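Local coordinates for GphF (Cystobacter violaceus, PDB 6MFC), which probably decarboxylates an acyl starter unit during the initiation of polyketide biosynthesis, using a repurposed GNAT acetyltransferase fold, at residues 40-43 with 44-48. Sequence-based numbering, arbitrary orientation.
Sequences CALE and ARCWP
Glu-43 and Trp-47 meet one turn apart at the C-terminal end of helix 36-46, the first helix of this GNAT fold, where the chain turns off toward Pro-48. Their backbones share the last i to i+4 bond at this end of the helix, Trp-47 N to Glu-43 O at 3.2 Å. Three more such bonds lead up to it: Ala-44 N to Cys-40 O, Arg-45 N to Ala-41 O and Cys-46 N to Leu-42 O. The backbone abandons helical angles at Trp-47.

Among the side chains, the glutamate sets off with CG anti to the backbone N (chi1 -173°) and then bends at chi2, which brings its carboxylate to the pyrrole end of the indole. Glu-43 CD lies 3.9 Å from Trp-47 CD1, and the carboxylate and ring planes are turned 45° apart. The polar ends are held from elsewhere: Glu-43 OE2 accepts a hydrogen bond from Ala-53 N, and Trp-47 NE1 donates one to Asn-118 OD1 on strand 111-119, tying the helix end to the sheet. A glycerol, probably from the crystallisation liquor, lies about 3 Å from the Glu-43 side chain at the nearest atoms.

One residue back along the helix, Leu-42 and Cys-46 make an apolar contact. The leucine's chi1 sends CG forward along the helix, and the turn at chi2 (65°) sets Leu-42 CD1 against the sulfur, 3.7 Å from Cys-46 SG.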
loop_
_atom_site.group_PDB
_atom_site.type_symbol
_atom_site.label_atom_id
_atom_site.label_comp_id
_atom_site.label_asym_id
_atom_site.label_seq_id
_atom_site.Cartn_x
_atom_site.Cartn_y
_atom_site.Cartn_z
ATOM N N CYS A 40 -5.906 6.616 -13.108
ATOM C CA CYS A 40 -5.106 7.832 -13.019
ATOM C C CYS A 40 -5.880 8.948 -12.332
ATOM O O CYS A 40 -5.310 9.715 -11.547
ATOM C CB CYS A 40 -4.656 8.271 -14.412
ATOM S SG CYS A 40 -3.488 7.149 -15.213
ATOM N N ALA A 41 -7.181 9.056 -12.620
ATOM C CA ALA A 41 -8.004 10.071 -11.970
ATOM C C ALA A 41 -8.103 9.820 -10.471
ATOM O O ALA A 41 -8.000 10.756 -9.669
ATOM C CB ALA A 41 -9.394 10.101 -12.604
ATOM N N LEU A 42 -8.311 8.562 -10.075
ATOM C CA LEU A 42 -8.314 8.227 -8.656
ATOM C C LEU A 42 -6.956 8.505 -8.027
ATOM O O LEU A 42 -6.873 8.949 -6.876
ATOM C CB LEU A 42 -8.704 6.762 -8.465
ATOM C CG LEU A 42 -8.667 6.246 -7.027
ATOM C CD1 LEU A 42 -9.711 6.955 -6.176
ATOM C CD2 LEU A 42 -8.864 4.740 -6.988
ATOM N N GLU A 43 -5.879 8.258 -8.776
ATOM C CA GLU A 43 -4.538 8.510 -8.260
ATOM C C GLU A 43 -4.313 9.995 -8.007
ATOM O O GLU A 43 -3.620 10.370 -7.054
ATOM C CB GLU A 43 -3.495 7.965 -9.238
ATOM C CG GLU A 43 -2.059 8.024 -8.741
ATOM C CD GLU A 43 -1.710 6.874 -7.814
ATOM O OE1 GLU A 43 -2.626 6.131 -7.402
ATOM O OE2 GLU A 43 -0.512 6.712 -7.505
ATOM N N ALA A 44 -4.895 10.857 -8.844
ATOM C CA ALA A 44 -4.674 12.290 -8.693
ATOM C C ALA A 44 -5.439 12.861 -7.506
ATOM O O ALA A 44 -4.986 13.830 -6.886
ATOM C CB ALA A 44 -5.059 13.022 -9.976
ATOM N N ARG A 45 -6.597 12.283 -7.180
ATOM C CA ARG A 45 -7.362 12.740 -6.026
ATOM C C ARG A 45 -6.768 12.248 -4.712
ATOM O O ARG A 45 -6.885 12.934 -3.691
ATOM C CB ARG A 45 -8.817 12.280 -6.140
ATOM C CG ARG A 45 -9.604 12.973 -7.234
ATOM C CD ARG A 45 -10.977 12.343 -7.410
ATOM N NE ARG A 45 -12.039 13.344 -7.414
ATOM C CZ ARG A 45 -12.786 13.644 -6.356
ATOM N NH1 ARG A 45 -12.593 13.014 -5.205
ATOM N NH2 ARG A 45 -13.730 14.570 -6.448
ATOM N N CYS A 46 -6.130 11.077 -4.713
ATOM C CA CYS A 46 -5.637 10.518 -3.461
ATOM C C CYS A 46 -4.254 11.041 -3.091
ATOM O O CYS A 46 -3.914 11.080 -1.904
ATOM C CB CYS A 46 -5.614 8.994 -3.543
ATOM S SG CYS A 46 -7.239 8.242 -3.779
ATOM N N TRP A 47 -3.453 11.456 -4.073
ATOM C CA TRP A 47 -2.075 11.827 -3.805
ATOM C C TRP A 47 -1.733 13.164 -4.446
ATOM O O TRP A 47 -2.224 13.479 -5.538
ATOM C CB TRP A 47 -1.113 10.752 -4.327
ATOM C CG TRP A 47 -1.356 9.405 -3.738
ATOM C CD1 TRP A 47 -2.129 8.409 -4.260
ATOM C CD2 TRP A 47 -0.826 8.902 -2.509
ATOM N NE1 TRP A 47 -2.110 7.314 -3.430
ATOM C CE2 TRP A 47 -1.317 7.592 -2.347
ATOM C CE3 TRP A 47 0.017 9.433 -1.528
ATOM C CZ2 TRP A 47 -0.992 6.804 -1.244
ATOM C CZ3 TRP A 47 0.340 8.650 -0.434
ATOM C CH2 TRP A 47 -0.165 7.350 -0.302
ATOM N N PRO A 48 -0.899 13.970 -3.793
ATOM C CA PRO A 48 -0.363 15.165 -4.450
ATOM C C PRO A 48 0.627 14.783 -5.539
ATOM O O PRO A 48 1.127 13.657 -5.597
ATOM C CB PRO A 48 0.325 15.921 -3.309
ATOM C CG PRO A 48 0.670 14.859 -2.321
ATOM C CD PRO A 48 -0.424 13.835 -2.405
#